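Local coordinates for catechol O-methyltransferase (Niastella koreensis, PDB 7CVW), which methylates catechol-like compounds with S-adenosyl-L-methionine and a magnesium ion, turning protocatechuic acid into equal amounts of vanillic and iso-vanillic acid, at residues G116-I121 with T146-W151; L85-Y90 with S109-R114; V167-K172 with P181-A186; T197-T202 with A216-K221. All coordinates share one frame; numbering follows the deposited sequence.

Contact 1: G116-I121 with T146-W151; sequences GKAIDI and TEYFQW. With SAH (S-adenosyl-L-homocysteine), chain E.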
# COMPACT_ATOMS: atom_id res chain seq x y z
N GLY A 116 27.54 -8.52 -5.16
CA GLY A 116 27.97 -8.05 -6.48
C GLY A 116 26.96 -7.10 -7.06
O GLY A 116 25.99 -6.79 -6.36
N LYS A 117 27.22 -6.62 -8.27
CA LYS A 117 26.30 -5.67 -8.94
C LYS A 117 25.01 -6.39 -9.32
O LYS A 117 25.03 -7.49 -9.94
CB LYS A 117 26.96 -5.04 -10.17
CG LYS A 117 28.11 -4.11 -9.83
CD LYS A 117 28.61 -3.34 -11.00
CE LYS A 117 29.62 -2.31 -10.57
NZ LYS A 117 29.99 -1.40 -11.68
N ALA A 118 23.87 -5.76 -9.04
CA ALA A 118 22.58 -6.36 -9.43
C ALA A 118 22.54 -6.61 -10.94
O ALA A 118 21.96 -7.62 -11.33
CB ALA A 118 21.45 -5.49 -8.97
N ILE A 119 23.11 -5.74 -11.77
CA ILE A 119 22.99 -5.93 -13.25
C ILE A 119 23.80 -7.17 -13.68
O ILE A 119 23.50 -7.73 -14.73
CB ILE A 119 23.36 -4.64 -14.01
CG1 ILE A 119 22.63 -4.58 -15.36
CG2 ILE A 119 24.86 -4.52 -14.17
CD1 ILE A 119 21.17 -4.29 -15.23
N ASP A 120 24.78 -7.60 -12.89
CA ASP A 120 25.59 -8.82 -13.16
C ASP A 120 24.84 -10.04 -12.59
O ASP A 120 24.88 -11.12 -13.20
CB ASP A 120 26.98 -8.72 -12.54
CG ASP A 120 27.91 -7.69 -13.17
OD1 ASP A 120 27.72 -7.38 -14.36
OD2 ASP A 120 28.83 -7.20 -12.47
N ILE A 121 24.21 -9.89 -11.43
CA ILE A 121 23.58 -11.06 -10.74
C ILE A 121 22.20 -11.39 -11.31
O ILE A 121 21.83 -12.57 -11.33
CB ILE A 121 23.60 -10.85 -9.21
CG1 ILE A 121 25.03 -10.81 -8.68
CG2 ILE A 121 22.78 -11.94 -8.51
CD1 ILE A 121 25.12 -10.26 -7.27
N THR A 146 15.21 1.33 -14.25
CA THR A 146 14.47 0.95 -15.49
C THR A 146 14.89 -0.45 -15.93
O THR A 146 14.02 -1.26 -16.21
CB THR A 146 14.69 2.01 -16.57
OG1 THR A 146 14.15 3.26 -16.11
CG2 THR A 146 14.02 1.63 -17.87
N GLU A 147 16.19 -0.73 -15.97
CA GLU A 147 16.69 -2.04 -16.43
C GLU A 147 16.44 -3.11 -15.37
O GLU A 147 16.13 -4.24 -15.71
CB GLU A 147 18.17 -1.93 -16.78
CG GLU A 147 18.37 -1.14 -18.06
CD GLU A 147 17.98 0.33 -17.99
OE1 GLU A 147 18.50 1.04 -17.09
OE2 GLU A 147 17.14 0.75 -18.85
N TYR A 148 16.55 -2.77 -14.09
CA TYR A 148 16.25 -3.72 -13.00
C TYR A 148 14.80 -4.22 -13.15
O TYR A 148 14.52 -5.42 -12.93
CB TYR A 148 16.50 -3.07 -11.64
CG TYR A 148 17.92 -2.75 -11.31
CD1 TYR A 148 18.97 -3.42 -11.91
CD2 TYR A 148 18.21 -1.82 -10.32
CE1 TYR A 148 20.28 -3.17 -11.54
CE2 TYR A 148 19.51 -1.54 -9.95
CZ TYR A 148 20.55 -2.23 -10.57
OH TYR A 148 21.84 -1.98 -10.23
N PHE A 149 13.88 -3.33 -13.51
CA PHE A 149 12.46 -3.69 -13.66
C PHE A 149 12.31 -4.70 -14.82
O PHE A 149 11.53 -5.65 -14.69
CB PHE A 149 11.60 -2.46 -13.88
CG PHE A 149 10.13 -2.70 -13.70
CD1 PHE A 149 9.56 -2.64 -12.44
CD2 PHE A 149 9.32 -3.02 -14.78
CE1 PHE A 149 8.19 -2.81 -12.24
CE2 PHE A 149 7.95 -3.21 -14.58
CZ PHE A 149 7.40 -3.11 -13.32
N GLN A 150 13.05 -4.53 -15.91
CA GLN A 150 12.95 -5.49 -17.04
C GLN A 150 13.43 -6.86 -16.60
O GLN A 150 12.81 -7.85 -16.93
CB GLN A 150 13.75 -5.01 -18.25
CG GLN A 150 13.41 -3.60 -18.70
CD GLN A 150 11.93 -3.33 -18.86
OE1 GLN A 150 11.19 -4.14 -19.42
NE2 GLN A 150 11.51 -2.19 -18.34
N TRP A 151 14.52 -6.94 -15.84
CA TRP A 151 15.01 -8.22 -15.28
C TRP A 151 14.00 -8.78 -14.29
O TRP A 151 13.74 -9.98 -14.31
CB TRP A 151 16.38 -8.01 -14.64
CG TRP A 151 17.50 -7.90 -15.63
CD1 TRP A 151 18.22 -6.80 -15.95
CD2 TRP A 151 18.00 -8.96 -16.48
NE1 TRP A 151 19.15 -7.09 -16.91
CE2 TRP A 151 19.04 -8.41 -17.26
CE3 TRP A 151 17.68 -10.31 -16.64
CZ2 TRP A 151 19.76 -9.14 -18.19
CZ3 TRP A 151 18.40 -11.05 -17.56
CH2 TRP A 151 19.41 -10.47 -18.33
N SAH E . 16.72 -1.78 1.16
CA SAH E . 17.64 -1.26 2.19
CB SAH E . 18.35 0.01 1.68
CG SAH E . 19.16 -0.18 0.44
SD SAH E . 20.22 1.31 0.31
C SAH E . 16.80 -0.96 3.43
O SAH E . 17.18 -1.35 4.47
OXT SAH E . 15.81 -0.33 3.24
C5' SAH E . 20.96 1.02 -1.33
C4' SAH E . 21.92 -0.13 -1.32
O4' SAH E . 22.18 -0.47 -2.69
C3' SAH E . 23.31 0.13 -0.69
O3' SAH E . 23.65 -0.83 0.29
C2' SAH E . 24.27 0.07 -1.88
O2' SAH E . 25.55 -0.40 -1.56
C1' SAH E . 23.51 -0.88 -2.79
N9 SAH E . 23.90 -0.84 -4.18
C8 SAH E . 24.44 0.21 -4.87
N7 SAH E . 24.72 -0.09 -6.11
C5 SAH E . 24.36 -1.41 -6.24
C6 SAH E . 24.41 -2.31 -7.32
N6 SAH E . 24.89 -2.01 -8.51
N1 SAH E . 23.98 -3.56 -7.11
C2 SAH E . 23.51 -3.87 -5.90
N3 SAH E . 23.44 -3.12 -4.82
C4 SAH E . 23.85 -1.88 -5.05
O HOH W 1 24.18 -3.04 -11.12

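Contact 2: L85-Y90 with S109-R114; sequences LITLEY and SQVQIR. With SAH (S-adenosyl-L-homocysteine), chain E.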
# COMPACT_ATOMS: atom_id res chain seq x y z
N LEU A 85 14.51 -15.66 0.80
CA LEU A 85 14.72 -14.30 0.28
C LEU A 85 16.15 -14.20 -0.23
O LEU A 85 17.10 -14.51 0.50
CB LEU A 85 14.41 -13.29 1.39
CG LEU A 85 14.36 -11.82 0.96
CD1 LEU A 85 13.48 -11.03 1.90
CD2 LEU A 85 15.74 -11.22 0.88
N ILE A 86 16.30 -13.81 -1.48
CA ILE A 86 17.63 -13.53 -2.09
C ILE A 86 17.79 -12.01 -2.15
O ILE A 86 16.89 -11.34 -2.62
CB ILE A 86 17.71 -14.18 -3.48
CG1 ILE A 86 17.53 -15.70 -3.39
CG2 ILE A 86 19.02 -13.79 -4.13
CD1 ILE A 86 17.46 -16.39 -4.74
N THR A 87 18.87 -11.47 -1.60
CA THR A 87 19.10 -10.00 -1.61
C THR A 87 20.45 -9.74 -2.25
O THR A 87 21.41 -10.50 -1.96
CB THR A 87 18.91 -9.44 -0.20
OG1 THR A 87 19.00 -8.00 -0.24
CG2 THR A 87 19.89 -10.01 0.79
N LEU A 88 20.53 -8.70 -3.07
CA LEU A 88 21.74 -8.37 -3.87
C LEU A 88 22.36 -7.10 -3.31
O LEU A 88 21.65 -6.13 -3.05
CB LEU A 88 21.36 -8.19 -5.33
CG LEU A 88 20.52 -9.30 -5.96
CD1 LEU A 88 20.38 -9.11 -7.47
CD2 LEU A 88 20.99 -10.68 -5.59
N GLU A 89 23.66 -7.15 -3.03
CA GLU A 89 24.38 -6.01 -2.43
C GLU A 89 25.76 -5.91 -3.06
O GLU A 89 26.56 -6.85 -2.90
CB GLU A 89 24.47 -6.21 -0.92
CG GLU A 89 25.33 -5.15 -0.24
CD GLU A 89 24.87 -3.73 -0.54
OE1 GLU A 89 23.67 -3.40 -0.33
OE2 GLU A 89 25.72 -2.93 -0.99
N TYR A 90 26.07 -4.77 -3.68
CA TYR A 90 27.35 -4.53 -4.41
C TYR A 90 28.52 -4.33 -3.44
O TYR A 90 29.65 -4.74 -3.80
CB TYR A 90 27.16 -3.31 -5.32
CG TYR A 90 28.37 -2.62 -5.90
CD1 TYR A 90 29.34 -3.35 -6.59
CD2 TYR A 90 28.50 -1.25 -5.87
CE1 TYR A 90 30.42 -2.72 -7.18
CE2 TYR A 90 29.58 -0.61 -6.44
CZ TYR A 90 30.55 -1.35 -7.09
OH TYR A 90 31.61 -0.72 -7.68
N SER A 109 19.18 -19.23 7.60
CA SER A 109 18.72 -20.37 6.77
C SER A 109 17.84 -19.90 5.61
O SER A 109 17.73 -20.64 4.61
CB SER A 109 17.97 -21.39 7.61
OG SER A 109 18.86 -21.93 8.58
N GLN A 110 17.19 -18.74 5.75
CA GLN A 110 16.13 -18.30 4.80
C GLN A 110 16.59 -17.15 3.91
O GLN A 110 15.89 -16.84 2.94
CB GLN A 110 14.88 -17.90 5.57
CG GLN A 110 14.18 -19.10 6.21
CD GLN A 110 13.23 -18.59 7.26
OE1 GLN A 110 13.65 -18.20 8.35
NE2 GLN A 110 11.95 -18.58 6.94
N VAL A 111 17.68 -16.49 4.24
CA VAL A 111 18.11 -15.28 3.48
C VAL A 111 19.45 -15.60 2.86
O VAL A 111 20.35 -15.98 3.59
CB VAL A 111 18.16 -14.04 4.38
CG1 VAL A 111 18.74 -12.84 3.63
CG2 VAL A 111 16.77 -13.73 4.94
N GLN A 112 19.57 -15.37 1.56
CA GLN A 112 20.84 -15.49 0.83
C GLN A 112 21.26 -14.10 0.37
O GLN A 112 20.52 -13.47 -0.40
CB GLN A 112 20.72 -16.43 -0.36
CG GLN A 112 22.06 -16.56 -1.07
CD GLN A 112 21.99 -17.45 -2.28
OE1 GLN A 112 21.18 -17.24 -3.19
NE2 GLN A 112 22.87 -18.44 -2.31
N ILE A 113 22.41 -13.63 0.85
CA ILE A 113 22.99 -12.34 0.40
C ILE A 113 23.96 -12.66 -0.72
O ILE A 113 24.87 -13.45 -0.49
CB ILE A 113 23.70 -11.59 1.53
CG1 ILE A 113 22.74 -11.34 2.70
CG2 ILE A 113 24.30 -10.30 0.99
CD1 ILE A 113 23.42 -10.90 3.97
N ARG A 114 23.78 -12.05 -1.89
CA ARG A 114 24.70 -12.24 -3.02
C ARG A 114 25.47 -10.94 -3.21
O ARG A 114 24.81 -9.87 -3.39
CB ARG A 114 23.93 -12.61 -4.27
CG ARG A 114 23.32 -13.99 -4.22
CD ARG A 114 23.58 -14.54 -5.59
NE ARG A 114 22.69 -15.61 -5.78
CZ ARG A 114 22.52 -16.23 -6.92
NH1 ARG A 114 23.19 -15.91 -8.02
NH2 ARG A 114 21.64 -17.20 -6.92
N SAH E . 16.72 -1.78 1.16
CA SAH E . 17.64 -1.26 2.19
CB SAH E . 18.35 0.01 1.68
CG SAH E . 19.16 -0.18 0.44
SD SAH E . 20.22 1.31 0.31
C SAH E . 16.80 -0.96 3.43
O SAH E . 17.18 -1.35 4.47
OXT SAH E . 15.81 -0.33 3.24
C5' SAH E . 20.96 1.02 -1.33
C4' SAH E . 21.92 -0.13 -1.32
O4' SAH E . 22.18 -0.47 -2.69
C3' SAH E . 23.31 0.13 -0.69
O3' SAH E . 23.65 -0.83 0.29
C2' SAH E . 24.27 0.07 -1.88
O2' SAH E . 25.55 -0.40 -1.56
C1' SAH E . 23.51 -0.88 -2.79
N9 SAH E . 23.90 -0.84 -4.18
C8 SAH E . 24.44 0.21 -4.87
N7 SAH E . 24.72 -0.09 -6.11
C5 SAH E . 24.36 -1.41 -6.24
C6 SAH E . 24.41 -2.31 -7.32
N6 SAH E . 24.89 -2.01 -8.51
N1 SAH E . 23.98 -3.56 -7.11
C2 SAH E . 23.51 -3.87 -5.90
N3 SAH E . 23.44 -3.12 -4.82
C4 SAH E . 23.85 -1.88 -5.05

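Contact 3: V167-K172 with P181-A186; sequences VIRDGK and PAVQGA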
# COMPACT_ATOMS: atom_id res chain seq x y z
N VAL A 167 11.08 6.87 -5.66
CA VAL A 167 10.72 7.27 -7.05
C VAL A 167 10.11 8.68 -7.11
O VAL A 167 9.74 9.06 -8.22
CB VAL A 167 9.81 6.22 -7.72
CG1 VAL A 167 10.51 4.88 -7.84
CG2 VAL A 167 8.47 6.12 -7.02
N ILE A 168 10.09 9.46 -6.02
CA ILE A 168 9.52 10.84 -5.99
C ILE A 168 10.57 11.88 -5.58
O ILE A 168 10.56 12.98 -6.14
CB ILE A 168 8.26 10.89 -5.10
CG1 ILE A 168 7.11 10.09 -5.72
CG2 ILE A 168 7.83 12.32 -4.81
CD1 ILE A 168 6.72 10.50 -7.13
N ARG A 169 11.48 11.56 -4.65
CA ARG A 169 12.67 12.39 -4.32
C ARG A 169 12.26 13.84 -4.03
O ARG A 169 12.76 14.75 -4.69
CB ARG A 169 13.71 12.35 -5.44
CG ARG A 169 14.06 10.98 -5.99
CD ARG A 169 14.37 9.93 -4.96
NE ARG A 169 15.37 10.28 -3.98
CZ ARG A 169 16.50 9.62 -3.75
NH1 ARG A 169 17.30 10.03 -2.78
NH2 ARG A 169 16.82 8.53 -4.43
N ASP A 170 11.36 14.03 -3.07
CA ASP A 170 11.00 15.37 -2.53
C ASP A 170 10.30 16.16 -3.64
O ASP A 170 10.29 17.38 -3.54
CB ASP A 170 12.22 16.10 -1.99
CG ASP A 170 11.94 17.16 -0.93
OD1 ASP A 170 10.91 17.03 -0.27
OD2 ASP A 170 12.75 18.11 -0.80
N GLY A 171 9.74 15.49 -4.66
CA GLY A 171 9.01 16.13 -5.77
C GLY A 171 9.95 16.62 -6.86
O GLY A 171 9.46 17.26 -7.79
N LYS A 172 11.24 16.34 -6.76
CA LYS A 172 12.25 16.78 -7.76
C LYS A 172 12.02 16.05 -9.08
O LYS A 172 12.55 16.51 -10.09
CB LYS A 172 13.67 16.55 -7.23
CG LYS A 172 14.05 17.52 -6.11
CD LYS A 172 15.50 17.45 -5.73
CE LYS A 172 15.79 16.31 -4.78
NZ LYS A 172 17.12 16.48 -4.15
N PRO A 181 21.62 12.36 -10.58
CA PRO A 181 21.46 10.99 -11.08
C PRO A 181 20.23 10.27 -10.52
O PRO A 181 19.57 9.58 -11.29
CB PRO A 181 22.76 10.31 -10.62
CG PRO A 181 23.77 11.42 -10.60
CD PRO A 181 23.00 12.65 -10.17
N ALA A 182 19.98 10.37 -9.23
CA ALA A 182 18.90 9.61 -8.56
C ALA A 182 17.54 10.13 -9.06
O ALA A 182 16.59 9.34 -9.15
CB ALA A 182 19.04 9.67 -7.07
N VAL A 183 17.45 11.41 -9.39
CA VAL A 183 16.17 12.02 -9.84
C VAL A 183 15.97 11.61 -11.30
O VAL A 183 14.86 11.22 -11.67
CB VAL A 183 16.16 13.54 -9.65
CG1 VAL A 183 14.94 14.19 -10.28
CG2 VAL A 183 16.27 13.90 -8.18
N GLN A 184 17.01 11.67 -12.12
CA GLN A 184 16.91 11.20 -13.52
C GLN A 184 16.54 9.71 -13.54
O GLN A 184 15.68 9.29 -14.38
CB GLN A 184 18.21 11.42 -14.28
CG GLN A 184 18.62 12.87 -14.38
CD GLN A 184 19.89 13.03 -15.19
OE1 GLN A 184 20.56 12.07 -15.55
NE2 GLN A 184 20.21 14.27 -15.51
N GLY A 185 17.14 8.92 -12.66
CA GLY A 185 16.83 7.48 -12.61
C GLY A 185 15.38 7.25 -12.28
O GLY A 185 14.74 6.40 -12.91
N ALA A 186 14.85 8.00 -11.32
CA ALA A 186 13.44 7.88 -10.91
C ALA A 186 12.53 8.31 -12.06
O ALA A 186 11.55 7.63 -12.31
CB ALA A 186 13.21 8.71 -9.67
O HOH W 2 15.87 7.65 -6.80

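Contact 4: T197-T202 with A216-K221; sequences TAVDAT and ALAIVK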
# COMPACT_ATOMS: atom_id res chain seq x y z
N THR A 197 2.92 -2.25 -20.49
CA THR A 197 1.65 -2.99 -20.68
C THR A 197 1.70 -4.34 -19.98
O THR A 197 0.67 -5.02 -20.04
CB THR A 197 1.36 -3.18 -22.17
OG1 THR A 197 2.45 -3.91 -22.71
CG2 THR A 197 1.22 -1.87 -22.90
N ALA A 198 2.82 -4.73 -19.34
CA ALA A 198 2.96 -6.05 -18.68
C ALA A 198 2.46 -5.98 -17.23
O ALA A 198 2.40 -7.02 -16.59
CB ALA A 198 4.40 -6.51 -18.72
N VAL A 199 2.23 -4.77 -16.70
CA VAL A 199 1.89 -4.61 -15.26
C VAL A 199 0.73 -3.62 -15.10
O VAL A 199 0.51 -2.77 -16.01
CB VAL A 199 3.07 -4.12 -14.40
CG1 VAL A 199 4.26 -5.05 -14.47
CG2 VAL A 199 3.47 -2.68 -14.73
N ASP A 200 0.04 -3.74 -13.96
CA ASP A 200 -0.88 -2.71 -13.40
C ASP A 200 -0.13 -2.04 -12.26
O ASP A 200 0.44 -2.76 -11.40
CB ASP A 200 -2.16 -3.36 -12.90
CG ASP A 200 -2.95 -4.03 -14.02
OD1 ASP A 200 -3.09 -3.40 -15.07
OD2 ASP A 200 -3.42 -5.17 -13.83
N ALA A 201 -0.04 -0.71 -12.24
CA ALA A 201 0.86 -0.05 -11.28
C ALA A 201 0.32 1.29 -10.79
O ALA A 201 -0.54 1.91 -11.45
CB ALA A 201 2.22 0.15 -11.92
N THR A 202 0.87 1.74 -9.67
CA THR A 202 0.64 3.09 -9.13
C THR A 202 1.95 3.55 -8.51
O THR A 202 2.88 2.76 -8.39
CB THR A 202 -0.52 3.14 -8.12
OG1 THR A 202 -0.84 4.53 -7.91
CG2 THR A 202 -0.18 2.47 -6.80
N ALA A 216 6.89 2.91 -5.97
CA ALA A 216 6.05 2.36 -7.07
C ALA A 216 5.61 0.95 -6.67
O ALA A 216 6.40 0.20 -6.11
CB ALA A 216 6.79 2.30 -8.37
N LEU A 217 4.37 0.61 -6.98
CA LEU A 217 3.82 -0.74 -6.75
C LEU A 217 3.28 -1.24 -8.08
O LEU A 217 2.48 -0.51 -8.69
CB LEU A 217 2.68 -0.69 -5.72
CG LEU A 217 3.09 -0.79 -4.25
CD1 LEU A 217 3.91 0.40 -3.81
CD2 LEU A 217 1.86 -0.96 -3.36
N ALA A 218 3.69 -2.43 -8.50
CA ALA A 218 3.26 -2.99 -9.80
C ALA A 218 2.90 -4.46 -9.62
O ALA A 218 3.66 -5.19 -8.96
CB ALA A 218 4.36 -2.79 -10.81
N ILE A 219 1.80 -4.89 -10.22
CA ILE A 219 1.40 -6.31 -10.25
C ILE A 219 1.53 -6.82 -11.68
O ILE A 219 0.95 -6.22 -12.60
CB ILE A 219 -0.01 -6.53 -9.68
CG1 ILE A 219 -0.14 -5.88 -8.31
CG2 ILE A 219 -0.31 -8.01 -9.65
CD1 ILE A 219 -1.54 -5.90 -7.80
N VAL A 220 2.28 -7.91 -11.84
CA VAL A 220 2.54 -8.53 -13.16
C VAL A 220 1.25 -9.19 -13.69
O VAL A 220 0.64 -9.98 -12.97
CB VAL A 220 3.73 -9.50 -13.08
CG1 VAL A 220 3.96 -10.16 -14.43
CG2 VAL A 220 4.98 -8.78 -12.62
N LYS A 221 0.86 -8.86 -14.92
CA LYS A 221 -0.40 -9.38 -15.54
C LYS A 221 -0.14 -10.80 -16.07
O LYS A 221 0.96 -11.02 -16.59
CB LYS A 221 -0.88 -8.39 -16.60
CG LYS A 221 -1.11 -6.99 -16.05
CD LYS A 221 -1.74 -5.94 -16.94
CE LYS A 221 -1.61 -6.17 -18.41
NZ LYS A 221 -1.97 -4.93 -19.14
O HOH W 3 -1.83 -7.05 -12.77

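Contact 1: G116-I121 with T146-W151
The first turn of helix 118-128 meets helix 145-154 with CA of I119 7.1 Å from CA of Y148. K117 sits at the N-cap, and its carbonyl oxygen takes the backbone N-H of both D120 and I121. Y148 spans the gap. Its CE1 lies 3.7 Å from CB of A118, an approach oblique to the ring. I119 reaches the other helix with CD1. Its CG1 is anti to the backbone N (chi1 -153°), which carries CD1 to 3.8 Å from NE1 of W151. There the two side chains cross at about a right angle. The same CD1 also touches CE1 of Y148 and CB of E147, whose carboxylate turns off to a salt bridge with R188. The polar link runs through one water at the edge of the Y148 ring, in its plane. This water donates to OH of Y148 at 2.7 Å. It accepts from N of I119 at 3.0 Å and from N6 of S-adenosyl-L-homocysteine. The hydroxyl is also bonded to D141. N of A118 donates to N1 of the adenine at 2.9 Å. N1 is met directly by a backbone N-H and N6 through the water, a pattern consistent with recognition of adenine.

Contact 2: L85-Y90 with S109-R114
T87 and I113 meet through CG2 of T87, which lies between its own backbone N and carbonyl carbon because OG1 is anti to N (chi1 -175°). This methyl comes 3.7 Å from CG1 of I113, the side chains running side by side. The same torsion turns OG1 to hydrogen bonds with E63 of strand 60-64 and T66. V111 and L85 share this face of the sheet. On the other face CD2 of L88 packs 3.8 Å from CB of R114. I86 lies along Q112, with CG1 4.0 Å from OE1. That oxygen takes a weak bond from NE of R114, in the plane of the guanidinium, while the tip of R114 forms a salt bridge with E128. The backbones run parallel. N of L85 donates to O of Q110, and N of Q112 to O of L85 at 2.8 Å. N of T87 and N of R114 continue the alternation. E89, whose N is the last donor, bends at chi2 (55°) and grips the ribose of S-adenosyl-L-homocysteine: O3' donates a hydrogen bond to OE1 and O2' one to OE2, both at 2.6 Å. An acidic residue near the C-terminal side of the second strand is a hallmark of class I methyltransferases. The two strands belong to a beta-alpha-beta unit with helix 92-104, which covers I113. Helix 70-76 packs on L85 and V111, and helix 118-128 on L88 and R114.

Contact 3: V167-K172 with P181-A186
R169 meets helix 181-195 first near its base and again at its guanidinium. Its CB lies 4.1 Å from CG2 of V183. CG comes next, 4.4 Å from CB of A186. The chain then bends at chi2 (-49°) and chi3 (-52°), which folds the guanidinium back beside the first turn of the helix. NH2 stands 3.6 Å from CB of A182, oblique to the guanidinium plane. The same nitrogen donates to a water 2.7 Å away, which lies in that plane at its edge. The water donates a hydrogen bond to O of A182 at 3.0 Å, so a charged group and a main-chain carbonyl are joined without touching. The segment 167-172 belongs to the loop after strand 160-165 of the Rossmann-like sheet. Two of the magnesium ligands, D165 and N166, come just before it, and the side chain of R169 is about 7 Å from the metal. The backbone N-H groups of I168 and R169 are both held by OD1 of D213. Further along, V183 fits against K172. CG1 of V183 is 3.3 Å from O of K172, a close approach, and CG2 packs on CB of K172. The amino end of K172 goes on to a salt bridge with E180. At the other end of the contact CB of A186 sits 3.8 Å from O of V167, an oxygen that is bonded to N190.

Contact 4: T197-T202 with A216-K221
Strands 199-206 and 213-220 form the beta hairpin that ends the modelled chain, and 199-206 is the outermost strand on its side of the sheet within the subunit. V199 with V220 and A201 with A218 are non-hydrogen-bonded pairs; D200 with I219 and T202 with L217 are hydrogen-bonded pairs. N of I219 donates to O of D200 at 2.8 Å, and N of D200 returns to O of I219. T202 and L217 exchange a similar pair. On one face small side chains meet: CB of A201 is 3.8 Å from CB of A218, and CG2 of V199 is 4.0 Å from that same CB. F149 and L193 from two helices cover this face. At the C-terminal end K221 reaches back to T197 and A198, just before strand 199-206. Its N donates to O of A198 at 2.9 Å. Its chain bends at chi3 (-22°), and NZ reaches O of T197 at 2.8 Å from above the carbonyl plane. On the way CD passes 3.4 Å from OD1 of D200. The opposite charges stay beyond salt-bridge range. OD2 of D200 instead takes Q54 of the second subunit and a water that also bonds O of I219. D200 and T202 pack on L51 of that subunit. The antiparallel strand 213-220, placed between 160-165 and 199-206, gives the 3-2-1-4-5-7-6 order characteristic of class I methyltransferases.

How the contacts relate
Contacts 1 and 2 meet at the cofactor. N of G116 lies 3.0 Å from O of E89, a probable hydrogen bond, and CG2 of I121 packs 3.6 Å from CD2 of L88. Contact 2 holds the ribose and contact 1 the adenine. Contact 1 reaches contact 4 through F149, whose CZ is 3.9 Å from CG1 of V199. Contact 3 joins contact 4 where CG2 of V167 is 3.7 Å from N of A216, and both touch the second subunit. Contact 3 lies closest to the magnesium ion: the R169 side chain is about 7 Å away, that of E89 about 10 Å. Contacts 2 and 4, centres about 24 Å apart, include the outermost strands of the sheet within this chain.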